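Local coordinates for protein MgGH51 (Meripilus giganteus, PDB 6ZPZ) that probably hydrolyses terminal alpha-L-arabinofuranosyl residues from arabinose-containing glycans, as a family GH51 alpha-L-arabinofuranosidase, at residues Pro222-Phe227 with Thr424-Glu429; Asp446-Phe451 with Thr489-Asp494; Gly229-Glu234 with Gly259-Val264. All blocks are in the same frame, centred on the assembly; numbering follows the deposited sequence.

Interaction 1 of 3, residues Pro222-Phe227 with Thr424-Glu429. With LX5 ([(1~{S},2~{S},3~{S},4~{S})-2-(hydroxymethyl)-3,4-bis(oxidanyl)cyclopentyl] hydrogen sulfate), chain G.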
loop_
_atom_site.group_PDB
_atom_site.type_symbol
_atom_site.label_atom_id
_atom_site.label_comp_id
_atom_site.label_asym_id
_atom_site.label_seq_id
_atom_site.Cartn_x
_atom_site.Cartn_y
_atom_site.Cartn_z
ATOM N N PRO A 222 -9.942 0.577 7.562
ATOM C CA PRO A 222 -8.709 0.791 8.299
ATOM C C PRO A 222 -8.758 2.140 9.019
ATOM O O PRO A 222 -9.369 3.065 8.519
ATOM C CB PRO A 222 -7.652 0.745 7.184
ATOM C CG PRO A 222 -8.375 1.299 5.976
ATOM C CD PRO A 222 -9.777 0.754 6.105
ATOM N N SER A 223 -8.023 2.238 10.119
ATOM C CA SER A 223 -7.931 3.465 10.943
ATOM C C SER A 223 -6.595 4.123 10.658
ATOM O O SER A 223 -6.435 5.290 10.993
ATOM C CB SER A 223 -8.051 3.188 12.426
ATOM O OG SER A 223 -7.097 2.191 12.829
ATOM N N PHE A 224 -5.609 3.392 10.158
ATOM C CA PHE A 224 -4.291 4.030 9.972
ATOM C C PHE A 224 -3.616 3.460 8.754
ATOM O O PHE A 224 -4.044 2.412 8.276
ATOM C CB PHE A 224 -3.395 3.824 11.186
ATOM C CG PHE A 224 -2.938 2.408 11.343
ATOM C CD1 PHE A 224 -1.859 1.929 10.604
ATOM C CD2 PHE A 224 -3.563 1.551 12.232
ATOM C CE1 PHE A 224 -1.435 0.624 10.781
ATOM C CE2 PHE A 224 -3.151 0.233 12.388
ATOM C CZ PHE A 224 -2.078 -0.228 11.659
ATOM N N PHE A 225 -2.550 4.121 8.336
ATOM C CA PHE A 225 -1.794 3.707 7.141
ATOM C C PHE A 225 -0.324 3.942 7.452
ATOM O O PHE A 225 0.049 5.098 7.675
ATOM C CB PHE A 225 -2.295 4.535 5.975
ATOM C CG PHE A 225 -1.827 4.127 4.618
ATOM C CD1 PHE A 225 -0.581 4.525 4.157
ATOM C CD2 PHE A 225 -2.682 3.454 3.759
ATOM C CE1 PHE A 225 -0.189 4.239 2.859
ATOM C CE2 PHE A 225 -2.277 3.153 2.469
ATOM C CZ PHE A 225 -1.033 3.544 2.024
ATOM N N ARG A 226 0.440 2.875 7.598
ATOM C CA ARG A 226 1.885 2.991 7.931
ATOM C C ARG A 226 2.618 3.052 6.591
ATOM O O ARG A 226 2.363 2.228 5.735
ATOM C CB ARG A 226 2.391 1.842 8.804
ATOM C CG ARG A 226 3.872 1.896 9.180
ATOM C CD ARG A 226 4.394 0.467 9.178
ATOM N NE ARG A 226 5.839 0.291 9.291
ATOM C CZ ARG A 226 6.439 -0.899 9.404
ATOM N NH1 ARG A 226 5.701 -2.001 9.420
ATOM N NH2 ARG A 226 7.771 -0.991 9.495
ATOM N N PHE A 227 3.458 4.052 6.425
ATOM C CA PHE A 227 4.086 4.359 5.128
ATOM C C PHE A 227 5.328 5.172 5.433
ATOM O O PHE A 227 5.496 5.683 6.540
ATOM C CB PHE A 227 3.122 5.131 4.216
ATOM C CG PHE A 227 3.087 6.618 4.458
ATOM C CD1 PHE A 227 2.540 7.134 5.618
ATOM C CD2 PHE A 227 3.724 7.487 3.600
ATOM C CE1 PHE A 227 2.549 8.490 5.876
ATOM C CE2 PHE A 227 3.711 8.851 3.844
ATOM C CZ PHE A 227 3.183 9.348 5.009
ATOM N N THR A 424 3.281 0.802 24.355
ATOM C CA THR A 424 2.240 0.290 23.439
ATOM C C THR A 424 2.930 -0.397 22.282
ATOM O O THR A 424 4.094 -0.070 22.002
ATOM C CB THR A 424 1.262 1.377 22.999
ATOM O OG1 THR A 424 2.010 2.427 22.382
ATOM C CG2 THR A 424 0.413 1.902 24.137
ATOM N N TYR A 425 2.224 -1.333 21.655
ATOM C CA TYR A 425 2.802 -2.221 20.646
ATOM C C TYR A 425 1.986 -2.087 19.370
ATOM O O TYR A 425 0.765 -2.065 19.418
ATOM C CB TYR A 425 2.916 -3.633 21.214
ATOM C CG TYR A 425 3.871 -3.712 22.376
ATOM C CD1 TYR A 425 5.230 -3.886 22.166
ATOM C CD2 TYR A 425 3.441 -3.502 23.670
ATOM C CE1 TYR A 425 6.117 -3.948 23.225
ATOM C CE2 TYR A 425 4.321 -3.516 24.735
ATOM C CZ TYR A 425 5.664 -3.732 24.509
ATOM O OH TYR A 425 6.515 -3.760 25.567
ATOM N N PHE A 426 2.719 -1.987 18.280
ATOM C CA PHE A 426 2.239 -1.937 16.887
ATOM C C PHE A 426 2.647 -3.243 16.233
ATOM O O PHE A 426 3.862 -3.485 16.029
ATOM C CB PHE A 426 2.844 -0.725 16.181
ATOM C CG PHE A 426 2.576 -0.591 14.706
ATOM C CD1 PHE A 426 1.439 -1.126 14.113
ATOM C CD2 PHE A 426 3.472 0.104 13.906
ATOM C CE1 PHE A 426 1.216 -0.955 12.755
ATOM C CE2 PHE A 426 3.241 0.296 12.559
ATOM C CZ PHE A 426 2.114 -0.246 11.979
ATOM N N GLU A 427 1.669 -4.085 15.919
ATOM C CA GLU A 427 1.976 -5.304 15.157
ATOM C C GLU A 427 2.015 -4.895 13.687
ATOM O O GLU A 427 1.033 -5.118 12.997
ATOM C CB GLU A 427 0.971 -6.407 15.441
ATOM C CG GLU A 427 1.488 -7.759 14.989
ATOM C CD GLU A 427 2.306 -8.524 16.001
ATOM O OE1 GLU A 427 2.354 -8.100 17.155
ATOM O OE2 GLU A 427 2.936 -9.505 15.602
ATOM N N GLY A 428 3.146 -4.343 13.243
ATOM C CA GLY A 428 3.196 -3.484 12.053
ATOM C C GLY A 428 3.412 -4.289 10.791
ATOM O O GLY A 428 3.228 -3.727 9.687
ATOM N N GLU A 429 3.782 -5.555 10.946
ATOM C CA GLU A 429 4.024 -6.450 9.801
ATOM C C GLU A 429 3.782 -7.877 10.254
ATOM O O GLU A 429 4.600 -8.415 11.058
ATOM C CB GLU A 429 5.460 -6.259 9.341
ATOM C CG GLU A 429 5.747 -6.989 8.090
ATOM C CD GLU A 429 7.222 -7.050 7.853
ATOM O OE1 GLU A 429 7.675 -6.353 6.925
ATOM O OE2 GLU A 429 7.913 -7.814 8.585
HETATM C C1 LX5 G . 9.192 -7.343 5.389
HETATM C C2 LX5 G . 9.287 -6.415 6.577
HETATM C C6 LX5 G . 7.593 -6.966 3.357
HETATM C C5 LX5 G . 8.803 -6.494 4.173
HETATM C C3 LX5 G . 9.488 -5.019 6.065
HETATM C C4 LX5 G . 8.747 -5.083 4.731
HETATM O O7 LX5 G . 6.372 -6.882 4.099
HETATM O O8 LX5 G . 9.417 -4.340 3.711
HETATM O O9 LX5 G . 9.052 -4.019 7.000
HETATM O O10 LX5 G . 10.569 -7.702 5.357
HETATM S S11 LX5 G . 10.988 -9.091 5.019
HETATM O O12 LX5 G . 10.427 -9.029 3.672
HETATM O O13 LX5 G . 12.433 -9.300 5.069
HETATM O O14 LX5 G . 10.322 -9.941 6.049
#
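Arg226 runs its aliphatic chain past the rim of the Phe426 ring, with Arg226 CD 3.6 Å from Phe426 CE2. Phe224 meets the same ring obliquely, its CZ 3.5 Å from Phe426 CE1 and the two phenyl planes 86° apart. With CG anti to the backbone N (chi1 180°), the arginine chain passes Phe426 and delivers NH1 to the carbonyl of Gly428. That oxygen lies in the guanidinium plane, but the bond from Arg226 NH1 to Gly428 O, 3.0 Å long, is bent and weak. The firmer grip on the guanidinium comes from salt bridges of NE with Glu347 and of NH2 with Asp398. Glycine suits position 428 because a beta carbon would collide with Phe426 CE2 and crowd Arg226 NH1.

The next residue, Glu429, extends into the active site, where its OE1 is covalently joined to C2 of the inhibitor LX5 at 1.7 Å. This linkage is consistent with Glu429 being the catalytic nucleophile of a retaining glycosidase.

Further out, Ser478 also bonds Gly428 O, and Ala476 touches both Phe224 and Phe426. Strands 224-227 and 424-432 are not neighbours; their side chains meet in the interior of the (beta/alpha)8 barrel, the axes of 224-227 and 424-428 being 10.2 Å apart at 72°, with strands 20-21 and 474-479 between them in the barrel wall.

Interaction 2 of 3, residues Asp446-Phe451 with Thr489-Asp494. With LX5 ([(1~{S},2~{S},3~{S},4~{S})-2-(hydroxymethyl)-3,4-bis(oxidanyl)cyclopentyl] hydrogen sulfate), chain G.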
loop_
_atom_site.group_PDB
_atom_site.type_symbol
_atom_site.label_atom_id
_atom_site.label_comp_id
_atom_site.label_asym_id
_atom_site.label_seq_id
_atom_site.Cartn_x
_atom_site.Cartn_y
_atom_site.Cartn_z
ATOM N N ASP A 446 7.496 -25.770 -1.439
ATOM C CA ASP A 446 7.934 -26.068 -0.043
ATOM C C ASP A 446 7.041 -25.365 0.998
ATOM O O ASP A 446 7.537 -25.120 2.110
ATOM C CB ASP A 446 9.423 -25.741 0.107
ATOM C CG ASP A 446 10.312 -26.542 -0.845
ATOM O OD1 ASP A 446 9.864 -27.603 -1.313
ATOM O OD2 ASP A 446 11.415 -26.068 -1.147
ATOM N N GLY A 447 5.774 -25.064 0.666
ATOM C CA GLY A 447 4.744 -24.648 1.649
ATOM C C GLY A 447 4.465 -23.143 1.675
ATOM O O GLY A 447 3.499 -22.755 2.341
ATOM N N ARG A 448 5.221 -22.315 0.948
ATOM C CA ARG A 448 4.920 -20.857 0.834
ATOM C C ARG A 448 3.505 -20.659 0.280
ATOM O O ARG A 448 3.125 -21.369 -0.669
ATOM C CB ARG A 448 5.950 -20.155 -0.051
ATOM C CG ARG A 448 5.797 -18.648 -0.061
ATOM C CD ARG A 448 6.321 -18.012 1.191
ATOM N NE ARG A 448 6.389 -16.555 1.126
ATOM C CZ ARG A 448 7.468 -15.839 0.817
ATOM N NH1 ARG A 448 8.608 -16.431 0.488
ATOM N NH2 ARG A 448 7.409 -14.520 0.866
ATOM N N LEU A 449 2.705 -19.752 0.846
ATOM C CA LEU A 449 1.370 -19.466 0.276
ATOM C C LEU A 449 1.467 -18.476 -0.889
ATOM O O LEU A 449 2.008 -17.363 -0.677
ATOM C CB LEU A 449 0.498 -18.898 1.392
ATOM C CG LEU A 449 0.165 -19.894 2.484
ATOM C CD1 LEU A 449 -0.756 -19.231 3.525
ATOM C CD2 LEU A 449 -0.510 -21.116 1.869
ATOM N N ALA A 450 0.906 -18.816 -2.047
ATOM C CA ALA A 450 0.910 -17.910 -3.219
ATOM C C ALA A 450 -0.120 -16.789 -2.973
ATOM O O ALA A 450 0.079 -15.632 -3.394
ATOM C CB ALA A 450 0.642 -18.708 -4.481
ATOM N N PHE A 451 -1.183 -17.154 -2.264
ATOM C CA PHE A 451 -2.268 -16.247 -1.817
ATOM C C PHE A 451 -2.623 -16.673 -0.414
ATOM O O PHE A 451 -2.389 -17.822 -0.062
ATOM C CB PHE A 451 -3.441 -16.364 -2.787
ATOM C CG PHE A 451 -3.121 -15.899 -4.183
ATOM C CD1 PHE A 451 -3.143 -14.548 -4.503
ATOM C CD2 PHE A 451 -2.843 -16.805 -5.193
ATOM C CE1 PHE A 451 -2.856 -14.121 -5.791
ATOM C CE2 PHE A 451 -2.582 -16.369 -6.485
ATOM C CZ PHE A 451 -2.585 -15.034 -6.786
ATOM N N THR A 489 5.448 -9.832 -8.698
ATOM C CA THR A 489 5.373 -10.259 -7.288
ATOM C C THR A 489 6.784 -10.500 -6.778
ATOM O O THR A 489 7.474 -11.300 -7.393
ATOM C CB THR A 489 4.492 -11.500 -7.201
ATOM O OG1 THR A 489 3.184 -11.097 -7.626
ATOM C CG2 THR A 489 4.483 -12.054 -5.811
ATOM N N GLN A 490 7.189 -9.795 -5.722
ATOM C CA GLN A 490 8.462 -10.091 -5.024
ATOM C C GLN A 490 8.158 -10.837 -3.727
ATOM O O GLN A 490 9.080 -11.287 -3.120
ATOM C CB GLN A 490 9.252 -8.822 -4.772
ATOM C CG GLN A 490 9.698 -8.113 -6.028
ATOM C CD GLN A 490 8.600 -7.264 -6.646
ATOM O OE1 GLN A 490 7.995 -6.448 -5.977
ATOM N NE2 GLN A 490 8.310 -7.473 -7.928
ATOM N N TRP A 491 6.897 -10.874 -3.295
ATOM C CA TRP A 491 6.520 -11.389 -1.969
ATOM C C TRP A 491 5.086 -11.881 -2.034
ATOM O O TRP A 491 4.259 -11.167 -2.617
ATOM C CB TRP A 491 6.676 -10.328 -0.879
ATOM C CG TRP A 491 6.393 -10.904 0.463
ATOM C CD1 TRP A 491 5.177 -11.162 1.024
ATOM C CD2 TRP A 491 7.375 -11.366 1.404
ATOM N NE1 TRP A 491 5.337 -11.698 2.269
ATOM C CE2 TRP A 491 6.670 -11.819 2.535
ATOM C CE3 TRP A 491 8.769 -11.397 1.417
ATOM C CZ2 TRP A 491 7.317 -12.362 3.640
ATOM C CZ3 TRP A 491 9.411 -11.939 2.510
ATOM C CH2 TRP A 491 8.689 -12.423 3.601
ATOM N N THR A 492 4.865 -13.098 -1.530
ATOM C CA THR A 492 3.525 -13.659 -1.242
ATOM C C THR A 492 3.555 -14.225 0.173
ATOM O O THR A 492 4.614 -14.528 0.721
ATOM C CB THR A 492 3.151 -14.743 -2.257
ATOM O OG1 THR A 492 3.969 -15.892 -2.050
ATOM C CG2 THR A 492 3.331 -14.318 -3.695
ATOM N N PRO A 493 2.398 -14.365 0.835
ATOM C CA PRO A 493 1.116 -13.877 0.345
ATOM C C PRO A 493 0.898 -12.390 0.644
ATOM O O PRO A 493 1.550 -11.803 1.498
ATOM C CB PRO A 493 0.114 -14.680 1.172
ATOM C CG PRO A 493 0.820 -14.832 2.468
ATOM C CD PRO A 493 2.285 -14.987 2.147
ATOM N N ASP A 494 -0.094 -11.825 -0.021
ATOM C CA ASP A 494 -0.412 -10.389 0.046
ATOM C C ASP A 494 -1.904 -10.243 0.300
ATOM O O ASP A 494 -2.678 -11.108 -0.129
ATOM C CB ASP A 494 0.035 -9.708 -1.233
ATOM C CG ASP A 494 1.489 -9.988 -1.474
ATOM O OD1 ASP A 494 2.306 -9.441 -0.734
ATOM O OD2 ASP A 494 1.773 -10.757 -2.390
HETATM C C1 LX5 G . 9.192 -7.343 5.389
HETATM C C2 LX5 G . 9.287 -6.415 6.577
HETATM C C6 LX5 G . 7.593 -6.966 3.357
HETATM C C5 LX5 G . 8.803 -6.494 4.173
HETATM C C3 LX5 G . 9.488 -5.019 6.065
HETATM C C4 LX5 G . 8.747 -5.083 4.731
HETATM O O7 LX5 G . 6.372 -6.882 4.099
HETATM O O8 LX5 G . 9.417 -4.340 3.711
HETATM O O9 LX5 G . 9.052 -4.019 7.000
HETATM O O10 LX5 G . 10.569 -7.702 5.357
HETATM S S11 LX5 G . 10.988 -9.091 5.019
HETATM O O12 LX5 G . 10.427 -9.029 3.672
HETATM O O13 LX5 G . 12.433 -9.300 5.069
HETATM O O14 LX5 G . 10.322 -9.941 6.049
HETATM O O HOH W 1 -0.666 -13.164 -2.509
#
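The indole of Trp491 takes the guanidinium of Arg448 over one face, NH2 standing 3.1 Å above the ring plane near its centre. Arg448 CZ lies 4.3 Å from the centroid of the six-membered ring and only 5° off its normal, which defines a cation-pi contact. The two planes are 67° apart, so the guanidinium presents its edge to the indole and does not lie flat on it. From the other side of the ring plane sulfate oxygen O12 of LX5 approaches obliquely, 3.3 Å from Trp491 CZ3, while the carbonyl of Pro493 sits at the indole edge.

The same guanidinium edge grips Thr492 O side-on. Arg448 NE, above the carbonyl plane, is 2.7 Å from Thr492 O, and Arg448 NH2, within that plane, is 2.8 Å from it. The chain's bend at chi2 (76°) turns the guanidinium toward both partners. A methionine in its place would probably leave Thr492 O without these two donors and the indole face without its cation.

Farther along, Thr492 OG1 lies 2.8 Å from Leu449 O, a likely hydrogen bond whose proton has another acceptor in reach. Pro493, preceded by a cis peptide, packs its CB 3.7 Å from Phe451 C; its compact ring lies against the backbone of Leu449 and Phe451. A water bridges the loops, accepting from Asp494 N at 2.9 Å and bonding Ala450 O.

Neither segment is helix or strand: they are loops following strands 424-432 and 483-485. Such loops shape the substrate cleft of a (beta/alpha)8 glycosidase, and here Arg448 backs the indole that borders the bound inhibitor.

Interaction 3 of 3, residues Gly229-Glu234 with Gly259-Val264. With LX5 ([(1~{S},2~{S},3~{S},4~{S})-2-(hydroxymethyl)-3,4-bis(oxidanyl)cyclopentyl] hydrogen sulfate), chain G.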
loop_
_atom_site.group_PDB
_atom_site.type_symbol
_atom_site.label_atom_id
_atom_site.label_comp_id
_atom_site.label_asym_id
_atom_site.label_seq_id
_atom_site.Cartn_x
_atom_site.Cartn_y
_atom_site.Cartn_z
ATOM N N GLY A 229 7.389 2.864 4.307
ATOM C CA GLY A 229 7.895 1.487 4.438
ATOM C C GLY A 229 8.309 1.166 5.866
ATOM O O GLY A 229 8.371 2.057 6.703
ATOM N N GLY A 230 8.694 -0.092 6.119
ATOM C CA GLY A 230 9.027 -1.053 5.088
ATOM C C GLY A 230 10.451 -0.907 4.536
ATOM O O GLY A 230 11.076 0.120 4.653
ATOM N N ASN A 231 10.954 -1.974 3.950
ATOM C CA ASN A 231 12.269 -2.006 3.275
ATOM C C ASN A 231 12.371 -0.847 2.307
ATOM O O ASN A 231 13.436 -0.286 2.213
ATOM C CB ASN A 231 12.511 -3.328 2.572
ATOM C CG ASN A 231 12.772 -4.442 3.559
ATOM O OD1 ASN A 231 12.678 -4.240 4.762
ATOM N ND2 ASN A 231 13.100 -5.605 3.040
ATOM N N ASN A 232 11.284 -0.505 1.618
ATOM C CA ASN A 232 11.341 0.519 0.551
ATOM C C ASN A 232 11.717 1.907 1.115
ATOM O O ASN A 232 12.143 2.764 0.315
ATOM C CB ASN A 232 10.060 0.559 -0.249
ATOM C CG ASN A 232 10.270 1.040 -1.665
ATOM O OD1 ASN A 232 11.081 0.467 -2.404
ATOM N ND2 ASN A 232 9.516 2.056 -2.060
ATOM N N LEU A 233 11.579 2.142 2.418
ATOM C CA LEU A 233 12.061 3.395 3.053
ATOM C C LEU A 233 13.586 3.460 2.994
ATOM O O LEU A 233 14.152 4.564 2.899
ATOM C CB LEU A 233 11.652 3.357 4.518
ATOM C CG LEU A 233 12.149 4.505 5.367
ATOM C CD1 LEU A 233 11.460 5.825 4.990
ATOM C CD2 LEU A 233 11.932 4.175 6.845
ATOM N N GLU A 234 14.218 2.312 3.171
ATOM C CA GLU A 234 15.636 2.284 3.608
ATOM C C GLU A 234 16.586 2.592 2.461
ATOM O O GLU A 234 17.631 3.156 2.714
ATOM C CB GLU A 234 15.937 0.946 4.244
ATOM C CG GLU A 234 15.244 0.837 5.574
ATOM C CD GLU A 234 15.588 -0.416 6.327
ATOM O OE1 GLU A 234 16.199 -0.287 7.386
ATOM O OE2 GLU A 234 15.198 -1.511 5.863
ATOM N N GLY A 259 13.950 1.604 -5.972
ATOM C CA GLY A 259 13.352 1.089 -4.741
ATOM C C GLY A 259 14.083 -0.155 -4.278
ATOM O O GLY A 259 15.104 -0.532 -4.879
ATOM N N ASP A 260 13.549 -0.820 -3.268
ATOM C CA ASP A 260 14.234 -1.959 -2.608
ATOM C C ASP A 260 13.621 -3.295 -3.044
ATOM O O ASP A 260 13.879 -4.262 -2.380
ATOM C CB ASP A 260 14.250 -1.669 -1.112
ATOM C CG ASP A 260 15.059 -0.398 -0.948
ATOM O OD1 ASP A 260 16.242 -0.416 -1.413
ATOM O OD2 ASP A 260 14.457 0.647 -0.528
ATOM N N TRP A 261 12.871 -3.346 -4.152
ATOM C CA TRP A 261 12.187 -4.587 -4.585
ATOM C C TRP A 261 12.436 -4.843 -6.073
ATOM O O TRP A 261 11.608 -5.523 -6.702
ATOM C CB TRP A 261 10.708 -4.451 -4.212
ATOM C CG TRP A 261 10.495 -4.363 -2.738
ATOM C CD1 TRP A 261 10.120 -3.274 -1.997
ATOM C CD2 TRP A 261 10.701 -5.434 -1.808
ATOM N NE1 TRP A 261 10.033 -3.633 -0.674
ATOM C CE2 TRP A 261 10.395 -4.940 -0.529
ATOM C CE3 TRP A 261 11.080 -6.780 -1.939
ATOM C CZ2 TRP A 261 10.469 -5.740 0.619
ATOM C CZ3 TRP A 261 11.131 -7.575 -0.817
ATOM C CH2 TRP A 261 10.855 -7.053 0.456
ATOM N N GLY A 262 13.545 -4.300 -6.596
ATOM C CA GLY A 262 14.069 -4.581 -7.941
ATOM C C GLY A 262 13.554 -3.617 -9.005
ATOM O O GLY A 262 13.765 -3.888 -10.208
ATOM N N TYR A 263 12.817 -2.553 -8.656
ATOM C CA TYR A 263 12.316 -1.631 -9.705
ATOM C C TYR A 263 12.423 -0.170 -9.283
ATOM O O TYR A 263 12.404 0.183 -8.072
ATOM C CB TYR A 263 10.889 -1.996 -10.120
ATOM C CG TYR A 263 9.881 -2.027 -9.010
ATOM C CD1 TYR A 263 9.101 -0.923 -8.715
ATOM C CD2 TYR A 263 9.641 -3.193 -8.316
ATOM C CE1 TYR A 263 8.146 -0.971 -7.716
ATOM C CE2 TYR A 263 8.683 -3.254 -7.313
ATOM C CZ TYR A 263 7.937 -2.134 -7.009
ATOM O OH TYR A 263 6.952 -2.192 -6.055
ATOM N N VAL A 264 12.464 0.685 -10.303
ATOM C CA VAL A 264 12.401 2.162 -10.130
ATOM C C VAL A 264 11.011 2.583 -9.608
ATOM O O VAL A 264 9.989 2.072 -10.058
ATOM C CB VAL A 264 12.756 2.878 -11.442
ATOM C CG1 VAL A 264 12.548 4.375 -11.262
ATOM C CG2 VAL A 264 14.181 2.568 -11.898
HETATM C C1 LX5 G . 9.192 -7.343 5.389
HETATM C C2 LX5 G . 9.287 -6.415 6.577
HETATM C C6 LX5 G . 7.593 -6.966 3.357
HETATM C C5 LX5 G . 8.803 -6.494 4.173
HETATM C C3 LX5 G . 9.488 -5.019 6.065
HETATM C C4 LX5 G . 8.747 -5.083 4.731
HETATM O O7 LX5 G . 6.372 -6.882 4.099
HETATM O O8 LX5 G . 9.417 -4.340 3.711
HETATM O O9 LX5 G . 9.052 -4.019 7.000
HETATM O O10 LX5 G . 10.569 -7.702 5.357
HETATM S S11 LX5 G . 10.988 -9.091 5.019
HETATM O O12 LX5 G . 10.427 -9.029 3.672
HETATM O O13 LX5 G . 12.433 -9.300 5.069
HETATM O O14 LX5 G . 10.322 -9.941 6.049
HETATM O O HOH W 2 13.893 -5.537 0.206
#
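Asn231 sets its carboxamide beside the benzene portion of Trp261, the two planes only 5° apart but displaced, with Asn231 ND2 3.6 Å from Trp261 CZ2. The pair belongs to the ligand pocket of the (beta/alpha)8 barrel, where LX5, a cyclopentane resembling arabinofuranose, is bound. Its hydroxyl O8 accepts a nearly straight hydrogen bond (171°) from Asn231 N, 2.8 Å away, and lies in the plane of the indole at its edge, 3.6 Å from Trp261 CZ2.

Other residues that bind LX5 also fix these groups. Asn231 OD1 accepts from Asn350 ND2, which settles how the amide is turned and directs ND2 to a water 2.9 Å away; that water donates in turn to Asp260 O. The other end of the Asn350 amide, OD1, is hydrogen-bonded to LX5. Trp261 NE1 and the backbone N of Asn232 both bind Glu23 OE1, while the other oxygen of Glu23 is hydrogen-bonded to LX5. An asparagine suits position 231 because its amide can donate and accept at once.

Asp260 OD2 comes close to Asn231 O and Asn232 O, acceptors that cannot bond it, and is satisfied instead by Gly235 N and a salt bridge to Arg257. Gly259 is equally well chosen, since a beta carbon there would run into Asn232 OD1. The carboxamide of Asn232 swings toward the facing loop, its CG anti to the backbone N, while its ND2 bonds Asn265. Asn232 OD1 accepts from Asp260 N at 2.9 Å, a near-linear bond (164°) with the donor in the carbonyl plane.

All three contacts touch LX5 and surround it from different parts of the chain. Interaction 1 joins two strands of the parallel eight-stranded barrel sheet. Interaction 3 is nested within the loop that interaction 1 closes, its helix 231-234 directly following strand 224-227. Interaction 2 comes later, between loops after strands 424-432 and 483-485. The centres of interactions 1 and 2 lie about 22 Å apart, those of 1 and 3 about 19 Å, and those of 2 and 3 about 18 Å. Interactions 2 and 3 meet where Gln490 packs on Trp261 and Tyr263. Because each contact reaches LX5, the pocket combines the barrel core with two sets of loops.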